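Local atomic coordinates of pectate lyase 47 (Bacillus sp. TS-47, PDB entry 1VBL), a protein that catalyses the eliminative cleavage of pectate, as a thermostable secreted lyase of polysaccharide lyase family 1 that binds calcium. Residues E6-K9 with A15-G18; A92-Y97 with G183-E188; F150-V155 with S198-D203. All blocks are in the same frame, centred on the assembly; numbering follows the deposited sequence.

Contact 1 (E6-K9 with A15-G18)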
# COMPACT_ATOMS: atom_id res chain seq x y z
N GLU A 6 -10.07 -0.26 -20.92
CA GLU A 6 -8.98 -1.23 -20.83
C GLU A 6 -9.12 -2.15 -19.62
O GLU A 6 -9.49 -1.71 -18.53
CB GLU A 6 -7.63 -0.52 -20.79
CG GLU A 6 -7.13 -0.06 -22.15
CD GLU A 6 -5.83 0.72 -22.06
OE1 GLU A 6 -5.01 0.41 -21.17
OE2 GLU A 6 -5.62 1.63 -22.89
N VAL A 7 -8.81 -3.43 -19.83
CA VAL A 7 -8.90 -4.40 -18.75
C VAL A 7 -7.59 -5.16 -18.59
O VAL A 7 -6.68 -5.03 -19.41
CB VAL A 7 -10.05 -5.41 -18.99
CG1 VAL A 7 -11.37 -4.65 -19.14
CG2 VAL A 7 -9.76 -6.25 -20.22
N LEU A 8 -7.51 -5.95 -17.52
CA LEU A 8 -6.33 -6.75 -17.22
C LEU A 8 -6.11 -7.83 -18.27
O LEU A 8 -7.05 -8.53 -18.66
CB LEU A 8 -6.51 -7.40 -15.85
CG LEU A 8 -5.31 -8.20 -15.32
CD1 LEU A 8 -4.24 -7.24 -14.83
CD2 LEU A 8 -5.76 -9.12 -14.19
N LYS A 9 -4.87 -7.98 -18.72
CA LYS A 9 -4.53 -9.00 -19.71
C LYS A 9 -4.92 -10.37 -19.16
O LYS A 9 -4.92 -10.59 -17.94
CB LYS A 9 -3.04 -8.98 -20.05
CG LYS A 9 -2.56 -7.68 -20.68
CD LYS A 9 -1.88 -6.78 -19.64
CE LYS A 9 -2.82 -6.42 -18.49
NZ LYS A 9 -2.19 -5.61 -17.44
N ALA A 15 -4.77 -11.57 -10.38
CA ALA A 15 -6.06 -10.93 -10.65
C ALA A 15 -6.67 -11.43 -11.96
O ALA A 15 -7.84 -11.15 -12.25
CB ALA A 15 -5.89 -9.42 -10.70
N ALA A 16 -5.89 -12.17 -12.74
CA ALA A 16 -6.38 -12.70 -14.01
C ALA A 16 -7.09 -14.04 -13.81
O ALA A 16 -7.70 -14.58 -14.74
CB ALA A 16 -5.22 -12.87 -14.99
N TYR A 17 -7.01 -14.57 -12.59
CA TYR A 17 -7.64 -15.85 -12.27
C TYR A 17 -9.11 -15.89 -12.67
O TYR A 17 -9.85 -14.91 -12.49
CB TYR A 17 -7.52 -16.13 -10.77
CG TYR A 17 -8.13 -17.45 -10.36
CD1 TYR A 17 -7.47 -18.65 -10.60
CD2 TYR A 17 -9.39 -17.49 -9.75
CE1 TYR A 17 -8.05 -19.87 -10.25
CE2 TYR A 17 -9.97 -18.71 -9.40
CZ TYR A 17 -9.30 -19.89 -9.65
OH TYR A 17 -9.89 -21.09 -9.31
N GLY A 18 -9.53 -17.02 -13.22
CA GLY A 18 -10.92 -17.18 -13.64
C GLY A 18 -11.32 -16.25 -14.76
O GLY A 18 -10.74 -16.28 -15.84
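Leu-8 and Ala-16 mark the closest approach of the two backbones, their CA atoms lying 6.8 Å apart where the irregular chain 6-9 passes the end of a short 3-10 segment at residues 15-16. Nearly all of the contact is made by one methyl group. The first torsion of Leu-8 sets CG anti to the backbone N (chi1 -176°), and CD2 continues outward from there as the branch farthest from its own main chain. It comes down over the flat face of the peptide group that joins Ala-15 to Ala-16, almost directly above the carbonyl carbon, with CD2 of Leu-8 3.3 Å from C of Ala-15 and 3.4 Å from N of Ala-16. The two alanine methyls border the same spot: CD2 of Leu-8 is 3.5 Å from CB of Ala-15 and 3.9 Å from CB of Ala-16. The other branch of Leu-8, CD1, turns to the indole of Trp-201 on strand 200-208, so the leucine is wedged between the 3-10 turn and the beta-helix wall. Beside it, the carbonyl O of Lys-9 lies 3.7 Å from CB of Ala-16. The amine of Lys-9 is engaged elsewhere, in a salt bridge with Asp-12.

No hydrogen bond crosses between the segments. The backbone of Leu-8 bonds to that of Thr-21, whose OG1 also bonds to Ala-15 O, while Ala-15 N is paired with Thr-242 OG1. The segments thus meet through van der Waals contact alone, in a buried junction of methyl groups against each other and against a peptide face, where the N-terminal loop folds back on itself; the hydrogen bonds to Thr-21 and Thr-242 probably keep them in place.

Contact 2 (A92-Y97 with G183-E188); sequences AYLREY and GEWNSE
Tyr-93 and Trp-185 meet where helix 90-97 packs against the small two-stranded antiparallel sheet 174-176/184-186, a pairing of peripheral elements outside the coils of the beta-helix. The two rings pass one another from opposite directions, their planes inclined by about 37°, so the meeting is oblique and forms no regular stack. The phenol leaves the helix with CG anti to the backbone N (chi1 -174°), which carries its CE1 side to the six-membered end of the indole. There CE1 of Tyr-93 is 3.8 Å from CH2 and 3.9 Å from CZ3 of Trp-185. One turn further along the helix, Tyr-97 lays CD2 over the centre of one face of the Tyr-93 ring, 3.4 Å above its plane.

Leu-94 adds a lighter touch, its CD1 approaching the same indole corner, 4.2 Å from CH2 of Trp-185. Trp-175 of the partner strand also meets the indole and touches Tyr-93, making a small aromatic cluster. The side chain of Trp-185 is about 10 Å from that of the calcium ligand Asp-229 and about 14 Å from the calcium ion, so the cluster is near the metal site but not part of it. Hydrogen bonds fix the polar ends of both main rings: Tyr-93 OH bonds to OE1 of Glu-112 on helix 110-126, and the indole NE1 of Trp-185 to the carbonyl O of Tyr-220.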
# COMPACT_ATOMS: atom_id res chain seq x y z
N ALA A 92 -3.44 18.01 26.05
CA ALA A 92 -3.94 17.24 27.19
C ALA A 92 -3.67 15.76 26.97
O ALA A 92 -3.37 15.03 27.92
CB ALA A 92 -5.44 17.48 27.37
N TYR A 93 -3.77 15.32 25.72
CA TYR A 93 -3.53 13.92 25.40
C TYR A 93 -2.05 13.61 25.62
O TYR A 93 -1.70 12.55 26.14
CB TYR A 93 -3.92 13.64 23.94
CG TYR A 93 -3.84 12.19 23.55
CD1 TYR A 93 -2.63 11.62 23.13
CD2 TYR A 93 -4.97 11.37 23.60
CE1 TYR A 93 -2.55 10.28 22.76
CE2 TYR A 93 -4.90 10.02 23.24
CZ TYR A 93 -3.69 9.49 22.82
OH TYR A 93 -3.61 8.16 22.48
N LEU A 94 -1.19 14.54 25.22
CA LEU A 94 0.24 14.38 25.40
C LEU A 94 0.61 14.30 26.88
O LEU A 94 1.40 13.45 27.29
CB LEU A 94 0.99 15.55 24.75
CG LEU A 94 1.58 15.32 23.36
CD1 LEU A 94 0.62 14.56 22.48
CD2 LEU A 94 1.93 16.67 22.74
N ARG A 95 0.02 15.19 27.68
CA ARG A 95 0.30 15.21 29.11
C ARG A 95 -0.22 13.96 29.82
O ARG A 95 0.42 13.44 30.73
CB ARG A 95 -0.34 16.45 29.76
CG ARG A 95 0.32 17.77 29.40
CD ARG A 95 -0.10 18.87 30.37
NE ARG A 95 -1.52 19.20 30.27
CZ ARG A 95 -2.04 19.95 29.31
NH1 ARG A 95 -1.27 20.46 28.36
NH2 ARG A 95 -3.35 20.19 29.29
N GLU A 96 -1.38 13.49 29.39
CA GLU A 96 -2.01 12.32 29.99
C GLU A 96 -1.34 10.98 29.70
O GLU A 96 -1.17 10.16 30.60
CB GLU A 96 -3.47 12.25 29.55
CG GLU A 96 -4.27 11.09 30.16
CD GLU A 96 -4.64 11.34 31.61
OE1 GLU A 96 -5.27 10.45 32.23
OE2 GLU A 96 -4.31 12.42 32.14
N TYR A 97 -0.93 10.77 28.45
CA TYR A 97 -0.36 9.49 28.06
C TYR A 97 1.14 9.37 27.81
O TYR A 97 1.60 8.32 27.37
CB TYR A 97 -1.13 8.96 26.85
CG TYR A 97 -2.62 8.86 27.12
CD1 TYR A 97 -3.12 7.95 28.05
CD2 TYR A 97 -3.53 9.70 26.47
CE1 TYR A 97 -4.48 7.88 28.33
CE2 TYR A 97 -4.89 9.64 26.74
CZ TYR A 97 -5.36 8.72 27.67
OH TYR A 97 -6.71 8.64 27.95
N GLY A 183 7.64 2.02 22.23
CA GLY A 183 6.28 2.39 21.91
C GLY A 183 6.25 3.08 20.56
O GLY A 183 7.29 3.47 20.03
N GLU A 184 5.06 3.23 19.98
CA GLU A 184 4.94 3.87 18.68
C GLU A 184 3.57 4.48 18.44
O GLU A 184 2.58 4.07 19.04
CB GLU A 184 5.19 2.85 17.55
CG GLU A 184 6.56 2.17 17.52
CD GLU A 184 7.70 3.14 17.29
OE1 GLU A 184 7.48 4.18 16.62
OE2 GLU A 184 8.83 2.86 17.75
N TRP A 185 3.55 5.49 17.57
CA TRP A 185 2.30 6.12 17.18
C TRP A 185 1.89 5.31 15.96
O TRP A 185 2.75 4.87 15.20
CB TRP A 185 2.53 7.57 16.74
CG TRP A 185 2.82 8.52 17.85
CD1 TRP A 185 4.05 8.93 18.28
CD2 TRP A 185 1.87 9.19 18.68
NE1 TRP A 185 3.92 9.82 19.32
CE2 TRP A 185 2.59 9.99 19.59
CE3 TRP A 185 0.47 9.19 18.74
CZ2 TRP A 185 1.96 10.78 20.56
CZ3 TRP A 185 -0.16 9.97 19.70
CH2 TRP A 185 0.58 10.76 20.60
N ASN A 186 0.60 5.09 15.79
CA ASN A 186 0.13 4.33 14.64
C ASN A 186 -1.11 4.96 14.05
O ASN A 186 -2.03 5.36 14.78
CB ASN A 186 -0.12 2.87 15.03
CG ASN A 186 1.16 2.15 15.43
OD1 ASN A 186 2.10 2.04 14.64
ND2 ASN A 186 1.20 1.66 16.67
N SER A 187 -1.13 5.05 12.73
CA SER A 187 -2.25 5.64 12.02
C SER A 187 -3.08 4.60 11.29
O SER A 187 -2.65 3.46 11.11
CB SER A 187 -1.75 6.71 11.06
OG SER A 187 -1.26 7.82 11.80
N GLU A 188 -4.26 5.01 10.85
CA GLU A 188 -5.21 4.12 10.20
C GLU A 188 -5.39 4.21 8.68
O GLU A 188 -5.78 3.23 8.05
CB GLU A 188 -6.58 4.34 10.85
CG GLU A 188 -7.77 3.75 10.11
CD GLU A 188 -8.20 2.42 10.67
OE1 GLU A 188 -9.14 1.81 10.09
OE2 GLU A 188 -7.62 1.97 11.68

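Contact 3 (F150-V155 with S198-D203); sequences FLIKNV and SHIWID
Ile-152 and Ile-200 face each other across the hydrophobic interior of a parallel beta-helix, each with its CB pointing toward the other segment. From CB of Ile-152 the side chain forks. The short branch, CG2, lies anti to the backbone N and meets the end of the partner, with CG2 of Ile-152 3.8 Å from CD1 of Ile-200. The long branch leaves through CG1, anti to the carbonyl carbon (chi1 -54°), and the extended second torsion sends CD1 past the partner to its short branch, CD1 of Ile-152 being 4.0 Å from CG2 of Ile-200. The match is therefore reciprocal: the two isoleucines lie alongside each other, running in opposite directions, each delta methyl against the other's CG2. Ile-192 also touches Ile-152, and Val-158 and Ile-194 touch Ile-200, continuing the aliphatic core.

A polar link closes the end of this interface, where the backbones come nearest. Ser-198 N donates to Val-155 O over 3.2 Å, moderately bent at the hydrogen (148°); the donor lies in the carbonyl plane and close to the direction of the C=O bond (156°). Ser-197 reinforces the same corner, its OG bonding to both Ile-152 O and Val-155 N. The hydroxyl of Ser-198 is paired with OD2 of Asp-156 and also takes a weak bond from His-199 ND1.

Strands 149-153 and 200-208 belong to different parallel sheets: the turn at 154-155 leads from strand 149-153 to strand 156-161, and in the next coil the chain turns its corner at His-199 before strand 200-208. Stacked coils joined by backbone hydrogen bonds, enclosing rows of aliphatic residues, are the hallmark of the right-handed parallel beta-helix of family 1 pectate lyases.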
# COMPACT_ATOMS: atom_id res chain seq x y z
N PHE A 150 -8.76 5.14 -0.92
CA PHE A 150 -9.86 4.31 -1.37
C PHE A 150 -9.96 3.06 -0.52
O PHE A 150 -8.95 2.40 -0.24
CB PHE A 150 -9.69 3.90 -2.83
CG PHE A 150 -9.98 5.00 -3.81
CD1 PHE A 150 -11.23 5.61 -3.82
CD2 PHE A 150 -9.01 5.42 -4.71
CE1 PHE A 150 -11.52 6.64 -4.72
CE2 PHE A 150 -9.28 6.45 -5.61
CZ PHE A 150 -10.54 7.06 -5.62
N LEU A 151 -11.18 2.73 -0.11
CA LEU A 151 -11.43 1.56 0.70
C LEU A 151 -12.13 0.55 -0.20
O LEU A 151 -13.30 0.71 -0.56
CB LEU A 151 -12.34 1.92 1.89
CG LEU A 151 -12.08 1.24 3.24
CD1 LEU A 151 -10.70 1.65 3.75
CD2 LEU A 151 -13.15 1.67 4.24
N ILE A 152 -11.39 -0.49 -0.59
CA ILE A 152 -11.94 -1.53 -1.45
C ILE A 152 -12.26 -2.67 -0.49
O ILE A 152 -11.45 -3.58 -0.28
CB ILE A 152 -10.88 -1.98 -2.49
CG1 ILE A 152 -10.39 -0.75 -3.26
CG2 ILE A 152 -11.49 -2.98 -3.46
CD1 ILE A 152 -9.26 -1.04 -4.25
N LYS A 153 -13.45 -2.59 0.11
CA LYS A 153 -13.88 -3.56 1.11
C LYS A 153 -15.07 -4.44 0.73
O LYS A 153 -16.14 -3.95 0.38
CB LYS A 153 -14.21 -2.81 2.40
CG LYS A 153 -14.56 -3.71 3.57
CD LYS A 153 -14.71 -2.90 4.84
CE LYS A 153 -14.92 -3.79 6.05
NZ LYS A 153 -14.86 -2.98 7.30
N ASN A 154 -14.85 -5.75 0.83
CA ASN A 154 -15.87 -6.75 0.52
C ASN A 154 -16.47 -6.60 -0.87
O ASN A 154 -17.66 -6.83 -1.07
CB ASN A 154 -16.99 -6.71 1.57
CG ASN A 154 -16.48 -7.03 2.96
OD1 ASN A 154 -15.82 -8.05 3.17
ND2 ASN A 154 -16.80 -6.17 3.92
N VAL A 155 -15.64 -6.22 -1.84
CA VAL A 155 -16.12 -6.07 -3.21
C VAL A 155 -15.26 -6.90 -4.15
O VAL A 155 -14.29 -7.53 -3.72
CB VAL A 155 -16.12 -4.59 -3.65
CG1 VAL A 155 -17.14 -3.82 -2.86
CG2 VAL A 155 -14.73 -3.98 -3.47
N SER A 198 -11.60 -9.30 -3.94
CA SER A 198 -10.85 -10.08 -4.92
C SER A 198 -10.92 -9.47 -6.32
O SER A 198 -11.78 -8.65 -6.61
CB SER A 198 -11.36 -11.52 -4.96
OG SER A 198 -12.64 -11.60 -5.55
N HIS A 199 -9.99 -9.90 -7.17
CA HIS A 199 -9.89 -9.42 -8.54
C HIS A 199 -9.74 -7.90 -8.59
O HIS A 199 -10.62 -7.18 -9.06
CB HIS A 199 -11.10 -9.87 -9.37
CG HIS A 199 -11.10 -11.35 -9.63
ND1 HIS A 199 -11.75 -12.25 -8.81
CD2 HIS A 199 -10.47 -12.08 -10.57
CE1 HIS A 199 -11.52 -13.47 -9.24
NE2 HIS A 199 -10.74 -13.40 -10.31
N ILE A 200 -8.60 -7.44 -8.09
CA ILE A 200 -8.30 -6.01 -8.05
C ILE A 200 -7.01 -5.76 -8.81
O ILE A 200 -6.02 -6.45 -8.60
CB ILE A 200 -8.10 -5.53 -6.60
CG1 ILE A 200 -9.23 -6.04 -5.70
CG2 ILE A 200 -8.02 -4.00 -6.57
CD1 ILE A 200 -10.62 -5.57 -6.09
N TRP A 201 -7.03 -4.77 -9.69
CA TRP A 201 -5.85 -4.42 -10.46
C TRP A 201 -5.46 -2.98 -10.15
O TRP A 201 -6.23 -2.06 -10.41
CB TRP A 201 -6.13 -4.58 -11.96
CG TRP A 201 -4.95 -4.33 -12.85
CD1 TRP A 201 -3.63 -4.57 -12.57
CD2 TRP A 201 -4.99 -3.86 -14.20
NE1 TRP A 201 -2.85 -4.29 -13.67
CE2 TRP A 201 -3.66 -3.85 -14.68
CE3 TRP A 201 -6.02 -3.45 -15.06
CZ2 TRP A 201 -3.34 -3.45 -15.98
CZ3 TRP A 201 -5.70 -3.05 -16.36
CH2 TRP A 201 -4.37 -3.05 -16.80
N ILE A 202 -4.28 -2.81 -9.57
CA ILE A 202 -3.75 -1.49 -9.22
C ILE A 202 -2.58 -1.29 -10.18
O ILE A 202 -1.54 -1.92 -10.03
CB ILE A 202 -3.23 -1.48 -7.77
CG1 ILE A 202 -4.35 -1.93 -6.82
CG2 ILE A 202 -2.70 -0.09 -7.42
CD1 ILE A 202 -5.63 -1.12 -6.93
N ASP A 203 -2.75 -0.41 -11.15
CA ASP A 203 -1.73 -0.24 -12.18
C ASP A 203 -1.40 1.21 -12.57
O ASP A 203 -2.28 2.06 -12.66
CB ASP A 203 -2.21 -1.02 -13.41
CG ASP A 203 -1.30 -0.86 -14.61
OD1 ASP A 203 -0.31 -1.62 -14.72
OD2 ASP A 203 -1.58 0.02 -15.45

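Contacts 1 and 3 are neighbours, their centres 13 Å apart, and they touch: Tyr-17 O is probably hydrogen-bonded to His-199 NE2. The N-terminal loop thus lies against strand 200-208, whose inward side chains take part in contact 3. Contact 2 is on the opposite side of the chain's centre from contact 1, 43 Å from it and 31 Å from contact 3 between centres. Along the sequence contact 1 closes first, whereas contacts 2 and 3 interleave, segment 183-188 falling between 150-155 and 198-203. Contact 2 joins helix 90-97 to an excursion that leaves the coils after strand 164-166 and returns at strand 192-195, the calcium ligands Asp-190, Asp-229 and Asp-233 following segment 183-188.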